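Local coordinates for beta-glucoside phosphorylase BglX (Unidentified, PDB 5VQE), which probably cleaves beta-glucosides by phosphorolysis, as a glycoside hydrolase family 3 phosphorylase, and binds a 2-fluoroglucose in its active-site pocket, at residues Pro59-Tyr64 with Pro86-Asn92; Leu34-Ile38 with Ile350-Lys354. All coordinates share one frame; numbering follows the deposited sequence.

Interaction 1. Residues Pro59-Tyr64 with Pro86-Asn92. With G2F (2-deoxy-2-fluoro-alpha-D-glucopyranose), chain B.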
ATOM      1  N   PRO A  59      19.519   1.113  15.388  1.00 13.79           N
ATOM      2  CA  PRO A  59      18.068   1.061  15.181  1.00 12.11           C
ATOM      3  C   PRO A  59      17.497  -0.317  15.462  1.00 13.57           C
ATOM      4  O   PRO A  59      18.198  -1.332  15.469  1.00 16.09           O
ATOM      5  CB  PRO A  59      17.900   1.434  13.705  1.00 12.93           C
ATOM      6  CG  PRO A  59      19.163   0.980  13.065  1.00 17.86           C
ATOM      7  CD  PRO A  59      20.247   1.201  14.107  1.00 17.54           C
ATOM      8  N   GLY A  60      16.183  -0.340  15.678  1.00 13.50           N
ATOM      9  CA  GLY A  60      15.487  -1.592  15.912  1.00 13.30           C
ATOM     10  C   GLY A  60      15.034  -2.262  14.627  1.00 13.48           C
ATOM     11  O   GLY A  60      14.779  -3.471  14.619  1.00 10.70           O
ATOM     12  N   ALA A  61      14.930  -1.496  13.543  1.00 10.17           N
ATOM     13  CA  ALA A  61      14.420  -2.013  12.279  1.00 13.12           C
ATOM     14  C   ALA A  61      14.902  -1.132  11.135  1.00 10.68           C
ATOM     15  O   ALA A  61      15.378  -0.016  11.347  1.00 11.43           O
ATOM     16  CB  ALA A  61      12.886  -2.079  12.281  1.00 12.00           C
ATOM     17  N   VAL A  62      14.789  -1.664   9.914  1.00 11.71           N
ATOM     18  CA  VAL A  62      14.952  -0.890   8.693  1.00 11.41           C
ATOM     19  C   VAL A  62      13.820  -1.254   7.745  1.00 14.29           C
ATOM     20  O   VAL A  62      13.193  -2.307   7.873  1.00 13.89           O
ATOM     21  CB  VAL A  62      16.312  -1.129   8.002  1.00 16.41           C
ATOM     22  CG1 VAL A  62      17.450  -0.729   8.913  1.00 15.59           C
ATOM     23  CG2 VAL A  62      16.455  -2.585   7.585  1.00 16.80           C
ATOM     24  N   MET A  63      13.561  -0.361   6.789  1.00 11.75           N
ATOM     25  CA  MET A  63      12.667  -0.636   5.668  1.00 13.53           C
ATOM     26  C   MET A  63      13.417  -0.393   4.366  1.00 13.72           C
ATOM     27  O   MET A  63      14.068   0.643   4.207  1.00 15.78           O
ATOM     28  CB  MET A  63      11.412   0.243   5.694  1.00 13.47           C
ATOM     29  CG  MET A  63      10.347  -0.244   4.690  1.00 15.13           C
ATOM     30  SD  MET A  63       9.148   0.977   4.107  1.00 15.73           S
ATOM     31  CE  MET A  63      10.166   1.915   2.974  1.00 15.93           C
ATOM     32  N   TYR A  64      13.326  -1.348   3.444  1.00 12.04           N
ATOM     33  CA  TYR A  64      13.929  -1.218   2.122  1.00 14.17           C
ATOM     34  C   TYR A  64      12.952  -0.492   1.203  1.00 13.43           C
ATOM     35  O   TYR A  64      11.802  -0.920   1.049  1.00 14.21           O
ATOM     36  CB  TYR A  64      14.269  -2.582   1.512  1.00 15.14           C
ATOM     37  CG  TYR A  64      15.311  -3.409   2.243  1.00 16.31           C
ATOM     38  CD1 TYR A  64      16.325  -2.810   2.968  1.00 18.08           C
ATOM     39  CD2 TYR A  64      15.284  -4.794   2.185  1.00 16.74           C
ATOM     40  CE1 TYR A  64      17.273  -3.561   3.624  1.00 15.45           C
ATOM     41  CE2 TYR A  64      16.234  -5.559   2.846  1.00 16.46           C
ATOM     42  CZ  TYR A  64      17.227  -4.931   3.559  1.00 16.68           C
ATOM     43  OH  TYR A  64      18.174  -5.675   4.218  1.00 15.95           O
ATOM     44  N   PRO A  86      19.307  -8.425  16.359  1.00 13.92           N
ATOM     45  CA  PRO A  86      18.788  -8.586  14.996  1.00 13.70           C
ATOM     46  C   PRO A  86      17.731  -7.541  14.673  1.00 12.60           C
ATOM     47  O   PRO A  86      16.945  -7.138  15.530  1.00 12.98           O
ATOM     48  CB  PRO A  86      18.188 -10.000  15.004  1.00 16.40           C
ATOM     49  CG  PRO A  86      18.897 -10.714  16.069  1.00 19.77           C
ATOM     50  CD  PRO A  86      19.239  -9.687  17.116  1.00 16.57           C
ATOM     51  N   LEU A  87      17.694  -7.146  13.407  1.00 13.11           N
ATOM     52  CA  LEU A  87      16.760  -6.142  12.916  1.00 14.69           C
ATOM     53  C   LEU A  87      15.464  -6.777  12.430  1.00 14.42           C
ATOM     54  O   LEU A  87      15.481  -7.837  11.803  1.00 12.01           O
ATOM     55  CB  LEU A  87      17.376  -5.370  11.746  1.00 14.56           C
ATOM     56  CG  LEU A  87      18.632  -4.550  12.041  1.00 14.88           C
ATOM     57  CD1 LEU A  87      19.434  -4.308  10.765  1.00 16.68           C
ATOM     58  CD2 LEU A  87      18.235  -3.239  12.678  1.00 12.73           C
ATOM     59  N   LEU A  88      14.344  -6.104  12.691  1.00 13.37           N
ATOM     60  CA  LEU A  88      13.172  -6.290  11.844  1.00 12.67           C
ATOM     61  C   LEU A  88      13.435  -5.586  10.520  1.00 12.52           C
ATOM     62  O   LEU A  88      13.932  -4.454  10.502  1.00 10.78           O
ATOM     63  CB  LEU A  88      11.915  -5.733  12.508  1.00 10.68           C
ATOM     64  CG  LEU A  88      11.486  -6.413  13.809  1.00 10.59           C
ATOM     65  CD1 LEU A  88      10.361  -5.635  14.431  1.00 14.95           C
ATOM     66  CD2 LEU A  88      11.072  -7.852  13.571  1.00 15.35           C
ATOM     67  N   ILE A  89      13.152  -6.271   9.414  1.00 12.23           N
ATOM     68  CA  ILE A  89      13.416  -5.755   8.073  1.00 10.99           C
ATOM     69  C   ILE A  89      12.080  -5.667   7.354  1.00 11.13           C
ATOM     70  O   ILE A  89      11.483  -6.695   7.008  1.00 13.20           O
ATOM     71  CB  ILE A  89      14.415  -6.630   7.301  1.00 11.49           C
ATOM     72  CG1 ILE A  89      15.772  -6.641   8.015  1.00 17.01           C
ATOM     73  CG2 ILE A  89      14.602  -6.106   5.887  1.00 13.79           C
ATOM     74  CD1 ILE A  89      16.754  -7.636   7.453  1.00 18.27           C
ATOM     75  N   ALA A  90      11.611  -4.444   7.129  1.00 10.50           N
ATOM     76  CA  ALA A  90      10.285  -4.194   6.591  1.00 12.21           C
ATOM     77  C   ALA A  90      10.335  -3.803   5.117  1.00 11.56           C
ATOM     78  O   ALA A  90      11.375  -3.408   4.583  1.00 10.64           O
ATOM     79  CB  ALA A  90       9.587  -3.092   7.391  1.00 13.20           C
ATOM     80  N   CYS A  91       9.180  -3.931   4.464  1.00 10.26           N
ATOM     81  CA  CYS A  91       9.017  -3.553   3.067  1.00 11.08           C
ATOM     82  C   CYS A  91       7.531  -3.314   2.802  1.00 11.02           C
ATOM     83  O   CYS A  91       6.677  -4.011   3.366  1.00 10.35           O
ATOM     84  CB  CYS A  91       9.573  -4.647   2.137  1.00 12.18           C
ATOM     85  SG  CYS A  91       9.907  -4.119   0.427  1.00 13.59           S
ATOM     86  N   ASN A  92       7.231  -2.336   1.938  1.00 10.44           N
ATOM     87  CA  ASN A  92       5.865  -2.063   1.485  1.00 10.25           C
ATOM     88  C   ASN A  92       5.511  -3.016   0.339  1.00 11.96           C
ATOM     89  O   ASN A  92       5.343  -2.616  -0.815  1.00 13.57           O
ATOM     90  CB  ASN A  92       5.712  -0.615   1.018  1.00 12.49           C
ATOM     91  CG  ASN A  92       5.722   0.392   2.154  1.00 13.27           C
ATOM     92  OD1 ASN A  92       6.494   1.370   2.149  1.00 13.68           O
ATOM     93  ND2 ASN A  92       4.838   0.194   3.105  1.00  7.39           N
TER
HETATM   94  C1  G2F B 601       3.491   5.836   5.686  1.00 13.43           C
HETATM   95  C2  G2F B 601       2.410   5.265   4.712  1.00 16.96           C
HETATM   96  C3  G2F B 601       2.367   3.719   4.898  1.00 11.41           C
HETATM   97  C4  G2F B 601       3.802   3.151   4.679  1.00 13.57           C
HETATM   98  C5  G2F B 601       4.765   3.846   5.701  1.00 12.95           C
HETATM   99  C6  G2F B 601       6.256   3.369   5.482  1.00 13.96           C
HETATM  100  O3  G2F B 601       1.575   3.189   3.867  1.00 11.73           O
HETATM  101  O4  G2F B 601       3.769   1.789   5.014  1.00  9.24           O
HETATM  102  O5  G2F B 601       4.745   5.242   5.452  1.00 12.31           O
HETATM  103  O6  G2F B 601       6.581   3.539   4.132  1.00 14.50           O
HETATM  104  F2  G2F B 601       1.197   5.776   5.016  1.00 13.36           F
HETATM  105  O   HOH W   1       8.995  -0.683   0.058  1.00 20.40           O
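The CG2 methyl of I89 sits over one face of the Y64 ring, 3.9 Å from CG2 to the ring centroid and 29° off the normal, a CH-pi contact with CE2 as its closest ring atom. I89 CG2 reaches the ring because it stands anti to the backbone N, while CG1 lies alongside V62 CG2 with the two side chains pointing the same way. On the opposite face of the sheet A61 CB meets L88 CB at 3.8 Å, and M63 CG rests by A90 CB. At the N-terminal ends of the strands, L87 CD2 comes within 3.4 Å of P59 O. These are neighbouring parallel strands of the TIM-barrel-type domain of family GH3, joined through helix 69-82 as a beta-alpha-beta crossover; T76 of that helix hydrogen-bonds Y64 OH. Four backbone bonds alternate in direction between the strands: L88 N to G60 O, V62 N to L88 O, A90 N to V62 O at 2.8 Å and nearly straight (174°), and Y64 N to A90 O. Beyond the last rung a water bridges the strands, donating to Y64 O at 3.0 Å and accepting from N92 N. Here the C-terminal ends open into the sugar pocket, where the side chains of M63 and N92 cross at about a right angle. M63 SD lies 3.6 Å from O6 of the 2-fluoroglucose; the sugar is hydrogen-bonded by H194, K193 and R163.

Interaction 2. Residues Leu34-Ile38 with Ile350-Lys354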
ATOM      1  N   LEU A  34      16.385   3.349  23.329  1.00 15.55           N
ATOM      2  CA  LEU A  34      15.844   4.391  22.457  1.00 14.24           C
ATOM      3  C   LEU A  34      16.065   4.052  20.986  1.00 13.57           C
ATOM      4  O   LEU A  34      15.191   4.294  20.145  1.00 13.82           O
ATOM      5  CB  LEU A  34      16.471   5.747  22.801  1.00 14.06           C
ATOM      6  CG  LEU A  34      16.116   6.317  24.182  1.00 13.41           C
ATOM      7  CD1 LEU A  34      16.920   7.578  24.488  1.00 14.01           C
ATOM      8  CD2 LEU A  34      14.623   6.607  24.282  1.00 13.95           C
ATOM      9  N   GLY A  35      17.227   3.491  20.649  1.00 12.84           N
ATOM     10  CA  GLY A  35      17.489   3.155  19.258  1.00 13.20           C
ATOM     11  C   GLY A  35      16.580   2.045  18.754  1.00 11.37           C
ATOM     12  O   GLY A  35      16.179   2.039  17.585  1.00 13.32           O
ATOM     13  N   GLN A  36      16.253   1.084  19.620  1.00 10.46           N
ATOM     14  CA  GLN A  36      15.331   0.015  19.238  1.00 14.12           C
ATOM     15  C   GLN A  36      13.989   0.564  18.768  1.00 14.57           C
ATOM     16  O   GLN A  36      13.292  -0.089  17.982  1.00 11.77           O
ATOM     17  CB  GLN A  36      15.104  -0.939  20.413  1.00 11.33           C
ATOM     18  CG  GLN A  36      16.236  -1.922  20.670  1.00 12.78           C
ATOM     19  CD  GLN A  36      16.478  -2.847  19.499  1.00 11.95           C
ATOM     20  OE1 GLN A  36      15.625  -3.666  19.157  1.00 14.21           O
ATOM     21  NE2 GLN A  36      17.637  -2.708  18.863  1.00 11.40           N
ATOM     22  N   LEU A  37      13.600   1.744  19.254  1.00 12.15           N
ATOM     23  CA  LEU A  37      12.319   2.335  18.885  1.00 13.49           C
ATOM     24  C   LEU A  37      12.269   2.785  17.432  1.00 12.07           C
ATOM     25  O   LEU A  37      11.176   3.065  16.931  1.00 13.62           O
ATOM     26  CB  LEU A  37      12.014   3.546  19.762  1.00 14.40           C
ATOM     27  CG  LEU A  37      12.038   3.373  21.282  1.00 12.50           C
ATOM     28  CD1 LEU A  37      11.842   4.709  21.930  1.00 12.26           C
ATOM     29  CD2 LEU A  37      10.972   2.409  21.747  1.00 12.15           C
ATOM     30  N   ILE A  38      13.413   2.895  16.755  1.00 11.49           N
ATOM     31  CA  ILE A  38      13.503   3.601  15.477  1.00 10.87           C
ATOM     32  C   ILE A  38      13.642   2.598  14.341  1.00 13.38           C
ATOM     33  O   ILE A  38      14.495   1.705  14.385  1.00 14.25           O
ATOM     34  CB  ILE A  38      14.683   4.590  15.462  1.00 13.51           C
ATOM     35  CG1 ILE A  38      14.467   5.696  16.494  1.00 13.68           C
ATOM     36  CG2 ILE A  38      14.846   5.211  14.071  1.00 13.59           C
ATOM     37  CD1 ILE A  38      15.703   6.543  16.767  1.00 16.04           C
ATOM     38  N   ILE A 350       9.003  -4.912  20.950  1.00 10.65           N
ATOM     39  CA  ILE A 350       9.882  -4.994  19.785  1.00 11.09           C
ATOM     40  C   ILE A 350      10.717  -6.266  19.840  1.00 13.59           C
ATOM     41  O   ILE A 350      10.756  -7.056  18.890  1.00 11.17           O
ATOM     42  CB  ILE A 350      10.781  -3.747  19.716  1.00 10.80           C
ATOM     43  CG1 ILE A 350       9.925  -2.489  19.545  1.00 11.01           C
ATOM     44  CG2 ILE A 350      11.790  -3.880  18.594  1.00 11.25           C
ATOM     45  CD1 ILE A 350      10.680  -1.210  19.742  1.00 10.87           C
ATOM     46  N   LEU A 351      11.422  -6.468  20.949  1.00 10.98           N
ATOM     47  CA  LEU A 351      12.216  -7.675  21.109  1.00 13.16           C
ATOM     48  C   LEU A 351      11.356  -8.923  21.031  1.00 12.08           C
ATOM     49  O   LEU A 351      11.808  -9.952  20.524  1.00 15.56           O
ATOM     50  CB  LEU A 351      12.953  -7.627  22.439  1.00 12.96           C
ATOM     51  CG  LEU A 351      14.014  -6.543  22.548  1.00 13.26           C
ATOM     52  CD1 LEU A 351      14.495  -6.433  23.986  1.00 16.24           C
ATOM     53  CD2 LEU A 351      15.158  -6.850  21.618  1.00 16.19           C
ATOM     54  N   GLY A 352      10.116  -8.851  21.515  1.00 11.81           N
ATOM     55  CA  GLY A 352       9.253 -10.017  21.468  1.00 13.01           C
ATOM     56  C   GLY A 352       8.929 -10.454  20.052  1.00 10.80           C
ATOM     57  O   GLY A 352       8.783 -11.648  19.779  1.00 12.73           O
ATOM     58  N   MET A 353       8.798  -9.498  19.131  1.00 11.08           N
ATOM     59  CA  MET A 353       8.546  -9.884  17.746  1.00 10.48           C
ATOM     60  C   MET A 353       9.800 -10.471  17.115  1.00 12.84           C
ATOM     61  O   MET A 353       9.710 -11.373  16.275  1.00 13.25           O
ATOM     62  CB  MET A 353       8.028  -8.688  16.940  1.00 11.29           C
ATOM     63  CG  MET A 353       6.538  -8.412  17.157  1.00 14.45           C
ATOM     64  SD  MET A 353       5.506  -9.739  16.500  1.00 14.01           S
ATOM     65  CE  MET A 353       3.949  -9.525  17.383  1.00 13.38           C
ATOM     66  N   LYS A 354      10.974  -9.974  17.516  1.00 11.73           N
ATOM     67  CA  LYS A 354      12.225 -10.551  17.046  1.00 10.84           C
ATOM     68  C   LYS A 354      12.383 -11.981  17.545  1.00 13.84           C
ATOM     69  O   LYS A 354      12.817 -12.863  16.795  1.00 13.21           O
ATOM     70  CB  LYS A 354      13.385  -9.664  17.493  1.00 14.48           C
ATOM     71  CG  LYS A 354      13.343  -8.303  16.812  1.00 12.84           C
ATOM     72  CD  LYS A 354      14.424  -7.349  17.283  1.00 10.71           C
ATOM     73  CE  LYS A 354      14.260  -5.992  16.608  1.00 10.55           C
ATOM     74  NZ  LYS A 354      15.430  -5.082  16.724  1.00 11.85           N
TER
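Bent at chi2 (-62°), the side chain of Q36 turns its amide toward K354, whose own chain runs extended beyond CG (chi2 176°, chi3 -177°), an extension that spans the gap and sets NZ beside Q36 OE1. The contact belongs to the TIM-barrel-type domain of GH3, where the end of helix 30-36, leading into strand 38-42, packs against the late helix 340-356. The two side chains meet obliquely, and K354 NZ donates to Q36 OE1 at 2.8 Å, lying in the carbonyl plane on a lone pair of the amide oxygen. This ammonium is buried and has further acceptors: it also hydrogen-bonds the backbone oxygens of G60 and P86, so its positive charge is probably spread over three neutral oxygens. Beside this polar bridge, I350 supplies much of the apolar part of the contact. Its CD1 methyl presses on the backbone of Q36, 3.3 Å from the carbonyl O, and meets L37 CD2 at 4.1 Å, the two side chains crossing at about a right angle. L37 itself continues onto L343, A346 and V347 of the same late helix. Two more methyls border the amide oxygen, with I350 CG2 lying 3.9 Å and L351 CD2 4.1 Å from Q36 OE1.

Overall arrangement
From the N terminus the chain passes first through 34-38, then 59-64 and 86-92, and reaches 350-354 only after some 260 further residues. Interaction 1 closes a short loop, with 21 residues between its segments, that makes one beta-alpha-beta unit; it is nested inside the far longer loop closed by interaction 2, which spans 311 residues and brings a late helix back to helix 30-36, just ahead of strand 38-42. The centres lie about 10 Å apart and the contacts touch directly: G60 N probably hydrogen-bonds I38 O, carrying the sheet into strand 38-42. K354 NZ, which reaches G60 O and P86 O, ties helix 340-356 to the N-terminal ends of strands 61-64 and 88-91.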